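Local coordinates for protein fimbrin (PDB 1RT8) that binds actin filaments and crosslinks them through two actin-binding regions, acting in cell polarity, cytokinesis, mating and spore formation, at residues F306-L316 with T375-V386; L25-R34 with Q47-K56. One frame throughout, in Å; residues are numbered along the deposited sequence.

Contact 1. Residues F306-L316 with T375-V386; sequences FFNNLRDGLIL and TDGSRTLTLALV
In the third calponin-homology domain, F306 and F307 of a weakly bonded helical turn pack against the start of helix 379-397. The F307 ring is sandwiched. F306 CD2 sits over the centre of one face. The R379 guanidinium lies on the opposite face, planes at 28° and centres 3.9 Å apart, a cation-pi stack. R379 CG adds a CH-pi contact to that face, and the guanidinium also bridges to E284. F306 has CG anti to its amide nitrogen (chi1 -178°). This turns the ring toward helix 379-397: F306 CE2 is 3.6 Å from T382 CG2, and F306 CZ is 3.8 Å from V386 CG2. Farther along, L316 CD1 and L385 CD2 meet tip to tip at 3.7 Å. R311 is extended past T375 O, and D376 O lies over its guanidinium face. R311 NE donates to F307 O at 3.2 Å, on a lone pair. An alanine here removes that donor and the flat group, which would probably leave F307 O with a weak water bond and bare the T375-G377 backbone. G377 has positive phi and closes a Schellman motif. No direct hydrogen bond joins the segments. Apolar side chains form the interior, flanked by the flat groups and alkyl chains of R379 and R311.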
loop_
_atom_site.group_PDB
_atom_site.type_symbol
_atom_site.label_atom_id
_atom_site.label_comp_id
_atom_site.label_asym_id
_atom_site.label_seq_id
_atom_site.Cartn_x
_atom_site.Cartn_y
_atom_site.Cartn_z
ATOM N N PHE A 306 -1.993 -6.072 -13.113
ATOM C CA PHE A 306 -3.366 -6.558 -13.238
ATOM C C PHE A 306 -3.724 -7.191 -14.585
ATOM O O PHE A 306 -4.399 -8.219 -14.635
ATOM C CB PHE A 306 -4.337 -5.401 -12.951
ATOM C CG PHE A 306 -5.803 -5.783 -13.006
ATOM C CD1 PHE A 306 -6.459 -6.250 -11.870
ATOM C CD2 PHE A 306 -6.543 -5.629 -14.184
ATOM C CE1 PHE A 306 -7.827 -6.550 -11.906
ATOM C CE2 PHE A 306 -7.901 -5.924 -14.229
ATOM C CZ PHE A 306 -8.545 -6.385 -13.086
ATOM N N PHE A 307 -3.285 -6.577 -15.674
ATOM C CA PHE A 307 -3.622 -7.087 -16.992
ATOM C C PHE A 307 -2.815 -8.274 -17.497
ATOM O O PHE A 307 -2.977 -8.691 -18.643
ATOM C CB PHE A 307 -3.600 -5.940 -18.003
ATOM C CG PHE A 307 -4.642 -4.892 -17.735
ATOM C CD1 PHE A 307 -4.286 -3.648 -17.242
ATOM C CD2 PHE A 307 -5.994 -5.184 -17.910
ATOM C CE1 PHE A 307 -5.261 -2.707 -16.926
ATOM C CE2 PHE A 307 -6.967 -4.254 -17.596
ATOM C CZ PHE A 307 -6.601 -3.015 -17.102
ATOM N N ASN A 308 -1.952 -8.821 -16.647
ATOM C CA ASN A 308 -1.175 -9.996 -17.017
ATOM C C ASN A 308 -1.177 -11.047 -15.911
ATOM O O ASN A 308 -1.144 -12.244 -16.192
ATOM C CB ASN A 308 0.274 -9.630 -17.367
ATOM C CG ASN A 308 0.403 -9.015 -18.755
ATOM O OD1 ASN A 308 0.115 -9.665 -19.770
ATOM N ND2 ASN A 308 0.830 -7.751 -18.808
ATOM N N ASN A 309 -1.247 -10.606 -14.663
ATOM C CA ASN A 309 -1.218 -11.532 -13.534
ATOM C C ASN A 309 -2.456 -12.418 -13.325
ATOM O O ASN A 309 -2.416 -13.330 -12.498
ATOM C CB ASN A 309 -0.941 -10.772 -12.230
ATOM C CG ASN A 309 0.381 -10.011 -12.250
ATOM O OD1 ASN A 309 1.255 -10.254 -13.093
ATOM N ND2 ASN A 309 0.538 -9.094 -11.304
ATOM N N LEU A 310 -3.546 -12.166 -14.048
ATOM C CA LEU A 310 -4.761 -12.976 -13.888
ATOM C C LEU A 310 -4.983 -13.921 -15.064
ATOM O O LEU A 310 -5.974 -14.664 -15.092
ATOM C CB LEU A 310 -6.006 -12.086 -13.770
ATOM C CG LEU A 310 -5.977 -10.938 -12.757
ATOM C CD1 LEU A 310 -7.368 -10.324 -12.616
ATOM C CD2 LEU A 310 -5.517 -11.468 -11.437
ATOM N N ARG A 311 -4.073 -13.886 -16.035
ATOM C CA ARG A 311 -4.212 -14.719 -17.224
ATOM C C ARG A 311 -4.222 -16.239 -17.039
ATOM O O ARG A 311 -4.873 -16.936 -17.805
ATOM C CB ARG A 311 -3.149 -14.338 -18.252
ATOM C CG ARG A 311 -3.283 -12.912 -18.776
ATOM C CD ARG A 311 -2.347 -12.702 -19.955
ATOM N NE ARG A 311 -2.339 -11.319 -20.418
ATOM C CZ ARG A 311 -1.761 -10.919 -21.548
ATOM N NH1 ARG A 311 -1.147 -11.805 -22.322
ATOM N NH2 ARG A 311 -1.806 -9.639 -21.910
ATOM N N ASP A 312 -3.508 -16.771 -16.051
ATOM C CA ASP A 312 -3.532 -18.215 -15.870
ATOM C C ASP A 312 -4.644 -18.657 -14.918
ATOM O O ASP A 312 -4.714 -19.821 -14.539
ATOM C CB ASP A 312 -2.170 -18.744 -15.391
ATOM C CG ASP A 312 -1.836 -18.311 -13.977
ATOM O OD1 ASP A 312 -2.764 -18.013 -13.193
ATOM O OD2 ASP A 312 -0.641 -18.283 -13.644
ATOM N N GLY A 313 -5.490 -17.705 -14.524
ATOM C CA GLY A 313 -6.628 -17.988 -13.668
ATOM C C GLY A 313 -6.421 -18.352 -12.210
ATOM O O GLY A 313 -7.397 -18.470 -11.464
ATOM N N LEU A 314 -5.173 -18.519 -11.793
ATOM C CA LEU A 314 -4.881 -18.905 -10.419
ATOM C C LEU A 314 -5.257 -17.861 -9.377
ATOM O O LEU A 314 -5.784 -18.197 -8.317
ATOM C CB LEU A 314 -3.401 -19.270 -10.299
ATOM C CG LEU A 314 -3.010 -20.523 -11.092
ATOM C CD1 LEU A 314 -1.529 -20.846 -10.859
ATOM C CD2 LEU A 314 -3.875 -21.690 -10.639
ATOM N N ILE A 315 -4.979 -16.598 -9.678
ATOM C CA ILE A 315 -5.306 -15.501 -8.775
ATOM C C ILE A 315 -6.812 -15.419 -8.570
ATOM O O ILE A 315 -7.282 -15.314 -7.440
ATOM C CB ILE A 315 -4.798 -14.150 -9.335
ATOM C CG1 ILE A 315 -3.268 -14.144 -9.363
ATOM C CG2 ILE A 315 -5.355 -12.985 -8.508
ATOM C CD1 ILE A 315 -2.608 -14.309 -8.023
ATOM N N LEU A 316 -7.569 -15.469 -9.663
ATOM C CA LEU A 316 -9.024 -15.405 -9.579
ATOM C C LEU A 316 -9.594 -16.571 -8.765
ATOM O O LEU A 316 -10.480 -16.384 -7.922
ATOM C CB LEU A 316 -9.635 -15.396 -10.989
ATOM C CG LEU A 316 -9.442 -14.081 -11.773
ATOM C CD1 LEU A 316 -9.843 -14.251 -13.226
ATOM C CD2 LEU A 316 -10.277 -12.992 -11.129
ATOM N N THR A 375 -7.630 -15.152 -20.288
ATOM C CA THR A 375 -6.312 -15.699 -20.593
ATOM C C THR A 375 -5.562 -14.797 -21.571
ATOM O O THR A 375 -4.346 -14.664 -21.491
ATOM C CB THR A 375 -6.383 -17.110 -21.251
ATOM O OG1 THR A 375 -7.121 -18.018 -20.415
ATOM C CG2 THR A 375 -4.967 -17.651 -21.462
ATOM N N ASP A 376 -6.289 -14.194 -22.502
ATOM C CA ASP A 376 -5.646 -13.337 -23.479
ATOM C C ASP A 376 -5.453 -11.903 -22.997
ATOM O O ASP A 376 -4.983 -11.051 -23.745
ATOM C CB ASP A 376 -6.424 -13.387 -24.792
ATOM C CG ASP A 376 -6.401 -14.778 -25.421
ATOM O OD1 ASP A 376 -5.478 -15.569 -25.110
ATOM O OD2 ASP A 376 -7.291 -15.084 -26.227
ATOM N N GLY A 377 -5.807 -11.651 -21.740
ATOM C CA GLY A 377 -5.648 -10.322 -21.169
ATOM C C GLY A 377 -6.617 -9.231 -21.608
ATOM O O GLY A 377 -6.247 -8.053 -21.627
ATOM N N SER A 378 -7.844 -9.593 -21.964
ATOM C CA SER A 378 -8.827 -8.594 -22.365
ATOM C C SER A 378 -8.923 -7.562 -21.254
ATOM O O SER A 378 -9.210 -7.898 -20.109
ATOM C CB SER A 378 -10.204 -9.234 -22.580
ATOM O OG SER A 378 -11.220 -8.248 -22.744
ATOM N N ARG A 379 -8.681 -6.303 -21.584
ATOM C CA ARG A 379 -8.741 -5.267 -20.571
ATOM C C ARG A 379 -10.143 -5.095 -20.043
ATOM O O ARG A 379 -10.382 -5.205 -18.846
ATOM C CB ARG A 379 -8.247 -3.938 -21.137
ATOM C CG ARG A 379 -6.753 -3.813 -21.136
ATOM C CD ARG A 379 -6.295 -2.519 -21.779
ATOM N NE ARG A 379 -4.995 -2.159 -21.235
ATOM C CZ ARG A 379 -4.821 -1.299 -20.239
ATOM N NH1 ARG A 379 -5.862 -0.691 -19.696
ATOM N NH2 ARG A 379 -3.609 -1.089 -19.755
ATOM N N THR A 380 -11.072 -4.838 -20.957
ATOM C CA THR A 380 -12.460 -4.616 -20.607
ATOM C C THR A 380 -13.134 -5.814 -19.960
ATOM O O THR A 380 -13.900 -5.655 -19.010
ATOM C CB THR A 380 -13.264 -4.185 -21.857
ATOM O OG1 THR A 380 -12.806 -2.897 -22.288
ATOM C CG2 THR A 380 -14.749 -4.109 -21.558
ATOM N N LEU A 381 -12.858 -7.013 -20.460
ATOM C CA LEU A 381 -13.497 -8.188 -19.888
ATOM C C LEU A 381 -12.839 -8.667 -18.586
ATOM O O LEU A 381 -13.507 -9.271 -17.743
ATOM C CB LEU A 381 -13.562 -9.309 -20.935
ATOM C CG LEU A 381 -14.280 -8.876 -22.230
ATOM C CD1 LEU A 381 -14.359 -10.046 -23.208
ATOM C CD2 LEU A 381 -15.676 -8.353 -21.914
ATOM N N THR A 382 -11.546 -8.394 -18.406
ATOM C CA THR A 382 -10.880 -8.798 -17.167
ATOM C C THR A 382 -11.385 -7.880 -16.048
ATOM O O THR A 382 -11.655 -8.337 -14.935
ATOM C CB THR A 382 -9.344 -8.695 -17.266
ATOM O OG1 THR A 382 -8.864 -9.610 -18.259
ATOM C CG2 THR A 382 -8.693 -9.051 -15.931
ATOM N N LEU A 383 -11.525 -6.591 -16.353
ATOM C CA LEU A 383 -12.034 -5.634 -15.372
ATOM C C LEU A 383 -13.494 -5.949 -15.047
ATOM O O LEU A 383 -13.920 -5.838 -13.904
ATOM C CB LEU A 383 -11.945 -4.212 -15.919
ATOM C CG LEU A 383 -10.583 -3.527 -16.004
ATOM C CD1 LEU A 383 -10.721 -2.293 -16.879
ATOM C CD2 LEU A 383 -10.102 -3.133 -14.601
ATOM N N ALA A 384 -14.257 -6.334 -16.065
ATOM C CA ALA A 384 -15.665 -6.648 -15.873
ATOM C C ALA A 384 -15.852 -7.856 -14.946
ATOM O O ALA A 384 -16.732 -7.852 -14.078
ATOM C CB ALA A 384 -16.336 -6.908 -17.227
ATOM N N LEU A 385 -15.033 -8.887 -15.125
ATOM C CA LEU A 385 -15.147 -10.075 -14.281
ATOM C C LEU A 385 -14.753 -9.761 -12.835
ATOM O O LEU A 385 -15.452 -10.149 -11.908
ATOM C CB LEU A 385 -14.278 -11.215 -14.821
ATOM C CG LEU A 385 -14.101 -12.438 -13.906
ATOM C CD1 LEU A 385 -15.460 -13.050 -13.584
ATOM C CD2 LEU A 385 -13.210 -13.473 -14.609
ATOM N N VAL A 386 -13.637 -9.069 -12.631
ATOM C CA VAL A 386 -13.252 -8.757 -11.259
ATOM C C VAL A 386 -14.313 -7.855 -10.631
ATOM O O VAL A 386 -14.674 -8.041 -9.467
ATOM C CB VAL A 386 -11.866 -8.085 -11.180
ATOM C CG1 VAL A 386 -11.564 -7.676 -9.747
ATOM C CG2 VAL A 386 -10.794 -9.047 -11.680
HETATM O O HOH W 1 -3.864 -6.911 -21.421
#

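Contact 2. Residues L25-R34 with Q47-K56; sequences LAGDPDVGSR and QCKDGLILSK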
loop_
_atom_site.group_PDB
_atom_site.type_symbol
_atom_site.label_atom_id
_atom_site.label_comp_id
_atom_site.label_asym_id
_atom_site.label_seq_id
_atom_site.Cartn_x
_atom_site.Cartn_y
_atom_site.Cartn_z
ATOM N N LEU A 25 9.850 13.354 11.870
ATOM C CA LEU A 25 8.908 14.112 12.689
ATOM C C LEU A 25 9.573 15.345 13.296
ATOM O O LEU A 25 8.910 16.181 13.915
ATOM C CB LEU A 25 8.356 13.225 13.804
ATOM C CG LEU A 25 7.691 11.923 13.353
ATOM C CD1 LEU A 25 7.055 11.246 14.553
ATOM C CD2 LEU A 25 6.640 12.211 12.294
ATOM N N ALA A 26 10.888 15.428 13.103
ATOM C CA ALA A 26 11.738 16.517 13.594
ATOM C C ALA A 26 11.012 17.658 14.301
ATOM O O ALA A 26 10.915 17.686 15.531
ATOM C CB ALA A 26 12.571 17.073 12.438
ATOM N N GLY A 27 10.518 18.609 13.517
ATOM C CA GLY A 27 9.821 19.737 14.100
ATOM C C GLY A 27 8.362 19.792 13.706
ATOM O O GLY A 27 7.848 20.850 13.342
ATOM N N ASP A 28 7.692 18.647 13.775
ATOM C CA ASP A 28 6.284 18.585 13.425
ATOM C C ASP A 28 5.451 19.283 14.496
ATOM O O ASP A 28 5.539 18.956 15.678
ATOM C CB ASP A 28 5.838 17.134 13.272
ATOM C CG ASP A 28 4.409 17.023 12.807
ATOM O OD1 ASP A 28 3.500 17.283 13.623
ATOM O OD2 ASP A 28 4.199 16.695 11.620
ATOM N N PRO A 29 4.620 20.254 14.086
ATOM C CA PRO A 29 3.749 21.039 14.969
ATOM C C PRO A 29 2.889 20.240 15.947
ATOM O O PRO A 29 2.663 20.667 17.077
ATOM C CB PRO A 29 2.895 21.837 13.984
ATOM C CG PRO A 29 3.824 22.036 12.825
ATOM C CD PRO A 29 4.441 20.665 12.681
ATOM N N ASP A 30 2.416 19.080 15.513
ATOM C CA ASP A 30 1.555 18.253 16.346
ATOM C C ASP A 30 2.275 17.285 17.277
ATOM O O ASP A 30 1.863 17.102 18.420
ATOM C CB ASP A 30 0.586 17.482 15.450
ATOM C CG ASP A 30 -0.288 18.402 14.619
ATOM O OD1 ASP A 30 -1.155 19.083 15.205
ATOM O OD2 ASP A 30 -0.103 18.450 13.384
ATOM N N VAL A 31 3.345 16.661 16.797
ATOM C CA VAL A 31 4.079 15.701 17.618
ATOM C C VAL A 31 5.476 16.206 17.979
ATOM O O VAL A 31 6.315 15.454 18.485
ATOM C CB VAL A 31 4.187 14.333 16.895
ATOM C CG1 VAL A 31 4.768 13.284 17.823
ATOM C CG2 VAL A 31 2.816 13.895 16.422
ATOM N N GLY A 32 5.717 17.489 17.726
ATOM C CA GLY A 32 7.009 18.074 18.035
ATOM C C GLY A 32 7.372 17.962 19.504
ATOM O O GLY A 32 8.536 17.775 19.855
ATOM N N SER A 33 6.364 18.067 20.363
ATOM C CA SER A 33 6.562 17.995 21.807
ATOM C C SER A 33 7.124 16.667 22.308
ATOM O O SER A 33 7.261 16.471 23.515
ATOM C CB SER A 33 5.241 18.277 22.523
ATOM O OG SER A 33 4.251 17.329 22.153
ATOM N N ARG A 34 7.446 15.755 21.395
ATOM C CA ARG A 34 7.976 14.456 21.798
ATOM C C ARG A 34 8.907 13.827 20.771
ATOM O O ARG A 34 9.410 12.723 20.984
ATOM C CB ARG A 34 6.823 13.488 22.100
ATOM C CG ARG A 34 5.637 13.585 21.137
ATOM C CD ARG A 34 4.585 12.510 21.418
ATOM N NE ARG A 34 3.249 12.893 20.962
ATOM C CZ ARG A 34 2.192 12.083 20.946
ATOM N NH1 ARG A 34 2.300 10.825 21.356
ATOM N NH2 ARG A 34 1.019 12.537 20.533
ATOM N N GLN A 47 4.393 5.915 22.962
ATOM C CA GLN A 47 4.188 7.132 22.193
ATOM C C GLN A 47 3.376 6.862 20.926
ATOM O O GLN A 47 2.886 7.799 20.294
ATOM C CB GLN A 47 5.535 7.749 21.807
ATOM C CG GLN A 47 6.307 8.340 22.971
ATOM C CD GLN A 47 5.526 9.430 23.672
ATOM O OE1 GLN A 47 4.965 10.314 23.027
ATOM N NE2 GLN A 47 5.487 9.378 24.999
ATOM N N CYS A 48 3.237 5.588 20.556
ATOM C CA CYS A 48 2.493 5.222 19.352
ATOM C C CYS A 48 1.022 4.917 19.603
ATOM O O CYS A 48 0.243 4.788 18.661
ATOM C CB CYS A 48 3.143 4.015 18.676
ATOM S SG CYS A 48 4.637 4.411 17.725
ATOM N N LYS A 49 0.646 4.831 20.875
ATOM C CA LYS A 49 -0.723 4.502 21.268
ATOM C C LYS A 49 -1.866 5.380 20.770
ATOM O O LYS A 49 -2.973 4.871 20.536
ATOM C CB LYS A 49 -0.815 4.407 22.792
ATOM C CG LYS A 49 -0.002 3.267 23.386
ATOM C CD LYS A 49 -0.181 3.194 24.897
ATOM C CE LYS A 49 0.475 1.955 25.472
ATOM N NZ LYS A 49 0.251 1.838 26.939
ATOM N N ASP A 50 -1.640 6.681 20.610
ATOM C CA ASP A 50 -2.734 7.529 20.160
ATOM C C ASP A 50 -2.814 7.713 18.656
ATOM O O ASP A 50 -3.562 8.560 18.175
ATOM C CB ASP A 50 -2.714 8.899 20.869
ATOM C CG ASP A 50 -1.565 9.800 20.430
ATOM O OD1 ASP A 50 -0.806 9.444 19.504
ATOM O OD2 ASP A 50 -1.431 10.888 21.032
ATOM N N GLY A 51 -2.049 6.912 17.921
ATOM C CA GLY A 51 -2.063 6.973 16.469
ATOM C C GLY A 51 -1.493 8.176 15.727
ATOM O O GLY A 51 -1.393 8.139 14.499
ATOM N N LEU A 52 -1.115 9.236 16.431
ATOM C CA LEU A 52 -0.578 10.425 15.759
ATOM C C LEU A 52 0.757 10.190 15.047
ATOM O O LEU A 52 0.912 10.537 13.873
ATOM C CB LEU A 52 -0.453 11.588 16.759
ATOM C CG LEU A 52 -1.810 12.124 17.231
ATOM C CD1 LEU A 52 -1.616 13.171 18.320
ATOM C CD2 LEU A 52 -2.558 12.712 16.055
ATOM N N ILE A 53 1.717 9.607 15.755
ATOM C CA ILE A 53 3.026 9.321 15.182
ATOM C C ILE A 53 2.897 8.441 13.949
ATOM O O ILE A 53 3.513 8.718 12.914
ATOM C CB ILE A 53 3.930 8.611 16.199
ATOM C CG1 ILE A 53 4.312 9.593 17.312
ATOM C CG2 ILE A 53 5.161 8.056 15.511
ATOM C CD1 ILE A 53 5.194 8.993 18.379
ATOM N N LEU A 54 2.098 7.381 14.054
ATOM C CA LEU A 54 1.909 6.478 12.918
ATOM C C LEU A 54 1.244 7.174 11.739
ATOM O O LEU A 54 1.633 6.958 10.593
ATOM C CB LEU A 54 1.091 5.256 13.343
ATOM C CG LEU A 54 1.870 4.330 14.276
ATOM C CD1 LEU A 54 0.964 3.217 14.801
ATOM C CD2 LEU A 54 3.063 3.762 13.524
ATOM N N SER A 55 0.241 8.008 12.016
ATOM C CA SER A 55 -0.454 8.741 10.960
ATOM C C SER A 55 0.539 9.646 10.241
ATOM O O SER A 55 0.488 9.791 9.015
ATOM C CB SER A 55 -1.597 9.593 11.539
ATOM O OG SER A 55 -2.675 8.785 11.979
ATOM N N LYS A 56 1.432 10.261 11.014
ATOM C CA LYS A 56 2.459 11.137 10.453
ATOM C C LYS A 56 3.429 10.321 9.587
ATOM O O LYS A 56 3.808 10.742 8.492
ATOM C CB LYS A 56 3.234 11.837 11.578
ATOM C CG LYS A 56 2.430 12.857 12.378
ATOM C CD LYS A 56 2.172 14.113 11.570
ATOM C CE LYS A 56 1.523 15.210 12.434
ATOM N NZ LYS A 56 1.444 16.494 11.677
HETATM O O HOH W 2 0.400 8.218 22.264
#
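L25 lies across from K56, V31 from I53 (CA to CA 6.9 Å) and R34 from Q47, which sets the loop 25-34 antiparallel to 47-56. K56 bends at chi2 (-73°) and brings NZ between two aspartates. K56 NZ is 2.8 Å from D28 OD2, on its syn lone pair, and 3.0 Å from D30 OD2, on its anti lone pair. E68 is a third acidic partner of this buried lysine. D28 OD1 also accepts D30 N and V31 N from opposite faces of its plane, the two bonds of an Asx motif, which hold the carboxylate in place. Between the two charged ends the touching groups are aliphatic, including the alkyl part of K56: L25 CD2 touches K56 CB at 3.5 Å, and V31 CG1 meets I53 CG1 at 3.8 Å. At the other end R34 NH2 forms a salt bridge with D50 OD2, 3.0 Å long and nearly straight (164°), close to the guanidinium plane. A bond from R34 NH1 to Q47 OE1 is doubtful. D50 OD1 accepts L52 N at 3.1 Å, an Asx turn beside G51, the N-cap of helix 52-61. In this first calponin-homology domain, the loop leaving helix 11-25 is fastened to helix 52-61 and the turn before it, with ion pairs at both ends of an apolar middle.

Contact 1 and contact 2 use the same local element in different domains. In each, a type I turn ends in an Asp-Gly pair, the aspartate makes an Asx turn, and the glycine N-caps a helix that begins Leu-Ile-Leu. Contact 2 joins this turn and helix to the loop 25-34 earlier in the chain, by salt bridges around an apolar middle. In contact 1 the two phenylalanines ahead of the turn, with R311 and L316, pack on the later segment 375-386. Their centres are 42 Å apart, their nearest atoms about 27 Å, on opposite sides of the chain's centre. Contact 2 belongs to the first actin-binding region and contact 1 to the second, consistent with a crosslinker that holds two filaments.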